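Local coordinates for siderophore enterobactin esterase (Emericella nidulans, PDB 6GUO), which hydrolyses the bacterial siderophore enterobactin, an esterase activity required for intracellular release of its iron, at residues 85-90 with 144-149; 133-138 with 180-185. All blocks are in the same frame, centred on the assembly; numbering follows the deposited sequence. Where two conformers were deposited one is given.

Interaction 1 of 2, residues 85-90 with 144-149; sequences VVIAIG and PFVELK
I87 and V146 meet tip to tip where helix 131-150 packs on strand 83-90 of the alpha/beta-hydrolase sheet, parallel to 52-58 on one side and antiparallel to 31-36 on the other. The tight part is wholly apolar. I87 CG1 lies 4.0 Å from V146 CG1 and the same distance from V146 CG2, so it faces the fork of the valine; I87 CG2 backs this up at 4.1 Å from V146 CG2. V146 carries CG1 anti to the backbone N (chi1 173°), which sets its two methyls side by side against the isoleucine. V85, two residues back on the same face of the strand, adds a looser touch, its CG1 standing 4.5 Å from V146 CG1. V86, like A88, packs on helix 60-77 instead, so the strand is sandwiched between helices. The other side of this helical turn is looser and more open: L148 and K149 are exposed, E147 makes a long, weak ion pair with R143, and the partly exposed F145 ring stacks on F7 of the second subunit, meets W21 edge-to-face and touches I33 of its own chain. Within 144-149 only V146 touches 85-90, though V142, farther back on the helix, also meets I87. Chi2 of I87 near 94° swings its delta methyl back along the strand, leaving I87 CD1 3.7 Å from V85 CG1.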
loop_
_atom_site.group_PDB
_atom_site.type_symbol
_atom_site.label_atom_id
_atom_site.label_comp_id
_atom_site.label_asym_id
_atom_site.label_seq_id
_atom_site.Cartn_x
_atom_site.Cartn_y
_atom_site.Cartn_z
ATOM N N VAL A 85 -2.168 15.747 -5.101
ATOM C CA VAL A 85 -1.922 16.095 -3.706
ATOM C C VAL A 85 -2.767 15.173 -2.827
ATOM O O VAL A 85 -3.942 14.947 -3.113
ATOM C CB VAL A 85 -2.255 17.587 -3.446
ATOM C CG1 VAL A 85 -2.185 17.936 -1.960
ATOM C CG2 VAL A 85 -1.310 18.475 -4.237
ATOM N N VAL A 86 -2.161 14.644 -1.764
ATOM C CA VAL A 86 -2.860 13.805 -0.791
ATOM C C VAL A 86 -3.116 14.647 0.446
ATOM O O VAL A 86 -2.201 15.298 0.954
ATOM C CB VAL A 86 -2.033 12.566 -0.391
ATOM C CG1 VAL A 86 -2.774 11.715 0.636
ATOM C CG2 VAL A 86 -1.696 11.735 -1.619
ATOM N N ILE A 87 -4.364 14.629 0.903
ATOM C CA ILE A 87 -4.782 15.308 2.124
ATOM C C ILE A 87 -5.434 14.271 3.032
ATOM O O ILE A 87 -6.538 13.797 2.762
ATOM C CB ILE A 87 -5.752 16.468 1.829
ATOM C CG1 ILE A 87 -5.152 17.419 0.780
ATOM C CG2 ILE A 87 -6.073 17.211 3.127
ATOM C CD1 ILE A 87 -5.546 17.131 -0.654
ATOM N N ALA A 88 -4.730 13.908 4.102
ATOM C CA ALA A 88 -5.201 12.908 5.041
ATOM C C ALA A 88 -5.725 13.621 6.271
ATOM O O ALA A 88 -4.998 14.390 6.882
ATOM C CB ALA A 88 -4.065 11.974 5.412
ATOM N N ILE A 89 -6.990 13.384 6.610
ATOM C CA ILE A 89 -7.613 14.010 7.777
ATOM C C ILE A 89 -7.704 12.962 8.875
ATOM O O ILE A 89 -8.454 11.977 8.768
ATOM C CB ILE A 89 -8.996 14.614 7.473
ATOM C CG1 ILE A 89 -8.920 15.565 6.268
ATOM C CG2 ILE A 89 -9.520 15.379 8.689
ATOM C CD1 ILE A 89 -9.347 14.945 4.963
ATOM N N GLY A 90 -6.919 13.185 9.923
ATOM C CA GLY A 90 -6.791 12.249 11.022
ATOM C C GLY A 90 -6.702 12.957 12.355
ATOM O O GLY A 90 -7.289 14.028 12.544
ATOM N N PRO A 144 -10.245 24.513 1.760
ATOM C CA PRO A 144 -9.785 25.864 1.433
ATOM C C PRO A 144 -8.398 26.203 1.969
ATOM O O PRO A 144 -7.671 26.935 1.315
ATOM C CB PRO A 144 -10.861 26.765 2.056
ATOM C CG PRO A 144 -12.081 25.906 2.080
ATOM C CD PRO A 144 -11.549 24.549 2.442
ATOM N N PHE A 145 -8.028 25.676 3.134
ATOM C CA PHE A 145 -6.668 25.845 3.638
ATOM C C PHE A 145 -5.646 25.269 2.653
ATOM O O PHE A 145 -4.669 25.932 2.306
ATOM C CB PHE A 145 -6.507 25.204 5.019
ATOM C CG PHE A 145 -5.085 25.164 5.503
ATOM C CD1 PHE A 145 -4.480 26.313 6.002
ATOM C CD2 PHE A 145 -4.347 23.980 5.458
ATOM C CE1 PHE A 145 -3.165 26.285 6.449
ATOM C CE2 PHE A 145 -3.031 23.948 5.900
ATOM C CZ PHE A 145 -2.442 25.102 6.399
ATOM N N VAL A 146 -5.891 24.050 2.185
ATOM C CA VAL A 146 -4.976 23.397 1.244
ATOM C C VAL A 146 -4.922 24.156 -0.090
ATOM O O VAL A 146 -3.834 24.438 -0.609
ATOM C CB VAL A 146 -5.352 21.910 1.039
ATOM C CG1 VAL A 146 -4.516 21.274 -0.069
ATOM C CG2 VAL A 146 -5.165 21.144 2.342
ATOM N N GLU A 147 -6.088 24.517 -0.614
ATOM C CA GLU A 147 -6.179 25.164 -1.926
ATOM C C GLU A 147 -5.725 26.628 -1.920
ATOM O O GLU A 147 -5.013 27.048 -2.829
ATOM C CB GLU A 147 -7.597 25.046 -2.493
ATOM C CG GLU A 147 -7.982 23.622 -2.886
ATOM C CD GLU A 147 -9.273 23.528 -3.690
ATOM O OE1 GLU A 147 -9.835 24.577 -4.073
ATOM O OE2 GLU A 147 -9.734 22.392 -3.944
ATOM N N LEU A 148 -6.125 27.391 -0.901
ATOM C CA LEU A 148 -5.889 28.840 -0.872
ATOM C C LEU A 148 -4.644 29.273 -0.091
ATOM O O LEU A 148 -4.090 30.333 -0.390
ATOM C CB LEU A 148 -7.125 29.572 -0.338
ATOM C CG LEU A 148 -8.477 29.219 -0.977
ATOM C CD1 LEU A 148 -9.547 30.194 -0.509
ATOM C CD2 LEU A 148 -8.432 29.192 -2.498
ATOM N N LYS A 149 -4.212 28.484 0.898
ATOM C CA LYS A 149 -3.017 28.814 1.698
ATOM C C LYS A 149 -1.782 27.977 1.344
ATOM O O LYS A 149 -0.688 28.526 1.192
ATOM C CB LYS A 149 -3.304 28.700 3.201
ATOM C CG LYS A 149 -4.313 29.711 3.735
ATOM C CD LYS A 149 -3.756 31.130 3.726
ATOM C CE LYS A 149 -4.309 31.972 4.862
ATOM N NZ LYS A 149 -3.724 31.599 6.183
#

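Interaction 2 of 2, residues 133-138 with 180-185; sequences EFLTFI and SSFDVY
L135 and I138, one helical turn apart, both reach the rim of the F182 ring, and neither lies over its face. I138 comes across the phenylalanine side chain at about a right angle, its CG2 in the ring plane and 4.0 Å from F182 CZ. L135 instead runs alongside F182 in the opposite direction; CG anti to the backbone N (chi1 -172°) carries the leucine tip over to the loop, placing L135 CD1 4.1 Å from F182 CE2. The branches of I138 serve two rings: CG2 meets F182, whereas CD1 sits 3.9 Å above the F134 ring plane, toward its rim. Y185 braces the base of F182: its hydroxyl accepts a hydrogen bond from the backbone (F182 N to Y185 OH 3.0 Å, 160° at the hydrogen) and its ring face receives F182 CB. Y185 OH also bonds to P179 O, tying down the turn that leads into strand 184-188. This joins helix 131-150 to the start of strand 184-188, which lies between strands 156-164 and 219-225 in the alpha/beta-hydrolase sheet. Aliphatic carbons against an aromatic edge imply dispersion and shape fit, while the F182 N to Y185 OH bond lies within 180-185, not across the contact.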
loop_
_atom_site.group_PDB
_atom_site.type_symbol
_atom_site.label_atom_id
_atom_site.label_comp_id
_atom_site.label_asym_id
_atom_site.label_seq_id
_atom_site.Cartn_x
_atom_site.Cartn_y
_atom_site.Cartn_z
ATOM N N GLU A 133 -21.054 17.409 10.449
ATOM C CA GLU A 133 -20.077 18.353 11.007
ATOM C C GLU A 133 -18.687 18.145 10.402
ATOM O O GLU A 133 -18.008 19.104 10.037
ATOM C CB GLU A 133 -19.996 18.218 12.533
ATOM C CG GLU A 133 -21.251 18.668 13.269
ATOM C CD GLU A 133 -21.222 18.359 14.759
ATOM O OE1 GLU A 133 -20.154 17.988 15.294
ATOM O OE2 GLU A 133 -22.284 18.493 15.401
ATOM N N PHE A 134 -18.281 16.883 10.294
ATOM C CA PHE A 134 -16.973 16.527 9.744
ATOM C C PHE A 134 -16.855 16.860 8.254
ATOM O O PHE A 134 -15.837 17.363 7.787
ATOM C CB PHE A 134 -16.704 15.033 9.982
ATOM C CG PHE A 134 -15.272 14.624 9.774
ATOM C CD1 PHE A 134 -14.223 15.377 10.303
ATOM C CD2 PHE A 134 -14.967 13.457 9.077
ATOM C CE1 PHE A 134 -12.908 14.993 10.121
ATOM C CE2 PHE A 134 -13.649 13.068 8.897
ATOM C CZ PHE A 134 -12.617 13.834 9.416
ATOM N N LEU A 135 -17.905 16.590 7.521
ATOM C CA LEU A 135 -17.960 16.890 6.097
ATOM C C LEU A 135 -17.905 18.402 5.840
ATOM O O LEU A 135 -17.232 18.859 4.914
ATOM C CB LEU A 135 -19.228 16.276 5.514
ATOM C CG LEU A 135 -19.464 16.274 4.006
ATOM C CD1 LEU A 135 -18.182 16.045 3.217
ATOM C CD2 LEU A 135 -20.476 15.187 3.677
ATOM N N THR A 136 -18.607 19.166 6.677
ATOM C CA THR A 136 -18.529 20.629 6.661
ATOM C C THR A 136 -17.097 21.097 6.945
ATOM O O THR A 136 -16.579 21.979 6.258
ATOM C CB THR A 136 -19.512 21.236 7.685
ATOM O OG1 THR A 136 -20.842 20.820 7.361
ATOM C CG2 THR A 136 -19.458 22.747 7.689
ATOM N N PHE A 137 -16.469 20.483 7.946
ATOM C CA PHE A 137 -15.081 20.774 8.319
ATOM C C PHE A 137 -14.110 20.548 7.158
ATOM O O PHE A 137 -13.260 21.396 6.878
ATOM C CB PHE A 137 -14.686 19.932 9.546
ATOM C CG PHE A 137 -13.239 20.024 9.917
ATOM C CD1 PHE A 137 -12.723 21.187 10.474
ATOM C CD2 PHE A 137 -12.388 18.934 9.735
ATOM C CE1 PHE A 137 -11.383 21.273 10.827
ATOM C CE2 PHE A 137 -11.051 19.016 10.088
ATOM C CZ PHE A 137 -10.547 20.184 10.637
ATOM N N ILE A 138 -14.252 19.418 6.472
ATOM C CA ILE A 138 -13.384 19.105 5.331
ATOM C C ILE A 138 -13.594 20.107 4.191
ATOM O O ILE A 138 -12.629 20.648 3.650
ATOM C CB ILE A 138 -13.593 17.657 4.837
ATOM C CG1 ILE A 138 -13.088 16.671 5.902
ATOM C CG2 ILE A 138 -12.858 17.415 3.520
ATOM C CD1 ILE A 138 -13.547 15.245 5.697
ATOM N N SER A 180 -22.102 16.916 -4.950
ATOM C CA SER A 180 -21.094 17.824 -5.515
ATOM C C SER A 180 -19.851 18.038 -4.637
ATOM O O SER A 180 -18.913 18.703 -5.086
ATOM C CB SER A 180 -21.724 19.181 -5.836
ATOM O OG SER A 180 -22.766 19.025 -6.779
ATOM N N SER A 181 -19.840 17.491 -3.414
ATOM C CA SER A 181 -18.710 17.626 -2.474
ATOM C C SER A 181 -17.378 17.242 -3.094
ATOM O O SER A 181 -16.371 17.943 -2.940
ATOM C CB SER A 181 -18.916 16.725 -1.255
ATOM O OG SER A 181 -20.073 17.084 -0.537
ATOM N N PHE A 182 -17.382 16.091 -3.766
ATOM C CA PHE A 182 -16.206 15.550 -4.448
ATOM C C PHE A 182 -16.618 15.040 -5.820
ATOM O O PHE A 182 -17.782 14.704 -6.036
ATOM C CB PHE A 182 -15.587 14.402 -3.631
ATOM C CG PHE A 182 -15.134 14.819 -2.259
ATOM C CD1 PHE A 182 -13.832 15.263 -2.046
ATOM C CD2 PHE A 182 -16.021 14.813 -1.188
ATOM C CE1 PHE A 182 -13.422 15.673 -0.784
ATOM C CE2 PHE A 182 -15.618 15.221 0.074
ATOM C CZ PHE A 182 -14.318 15.656 0.276
ATOM N N ASP A 183 -15.663 14.974 -6.740
ATOM C CA ASP A 183 -15.915 14.422 -8.079
ATOM C C ASP A 183 -16.015 12.899 -8.041
ATOM O O ASP A 183 -16.845 12.302 -8.741
ATOM C CB ASP A 183 -14.810 14.843 -9.046
ATOM C CG ASP A 183 -14.732 16.340 -9.210
ATOM O OD1 ASP A 183 -15.747 16.932 -9.620
ATOM O OD2 ASP A 183 -13.670 16.931 -8.917
ATOM N N VAL A 184 -15.170 12.293 -7.205
ATOM C CA VAL A 184 -15.009 10.845 -7.123
ATOM C C VAL A 184 -15.097 10.401 -5.665
ATOM O O VAL A 184 -14.493 11.015 -4.791
ATOM C CB VAL A 184 -13.646 10.420 -7.701
ATOM C CG1 VAL A 184 -13.488 8.903 -7.673
ATOM C CG2 VAL A 184 -13.494 10.944 -9.123
ATOM N N TYR A 185 -15.859 9.336 -5.426
ATOM C CA TYR A 185 -16.014 8.744 -4.101
ATOM C C TYR A 185 -15.495 7.323 -4.157
ATOM O O TYR A 185 -15.865 6.551 -5.039
ATOM C CB TYR A 185 -17.475 8.757 -3.671
ATOM C CG TYR A 185 -18.050 10.150 -3.640
ATOM C CD1 TYR A 185 -18.144 10.859 -2.448
ATOM C CD2 TYR A 185 -18.482 10.772 -4.813
ATOM C CE1 TYR A 185 -18.661 12.144 -2.421
ATOM C CE2 TYR A 185 -18.999 12.055 -4.794
ATOM C CZ TYR A 185 -19.085 12.735 -3.594
ATOM O OH TYR A 185 -19.592 14.010 -3.574
#

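Interactions 1 and 2, with centres 12 Å apart, lie along the same helix, 131-150, which spans one face of the sheet from strand 83-90 to the start of strand 184-188, with strands 52-58 and 156-164 between them. I89 joins the two directly: its CG2 approaches F134 CZ at 3.5 Å and its CD1 lies 4.2 Å from I138 CG1. Interaction 2 borders helix 166-177, since L135 and F134 also pack on F170; that helix follows the probable nucleophile elbow around S165, a packing that links interaction 2 to the probable active-site region. Two residues of the shared helix, F137 and F145, also meet the second subunit, through W5 and F7 of that chain.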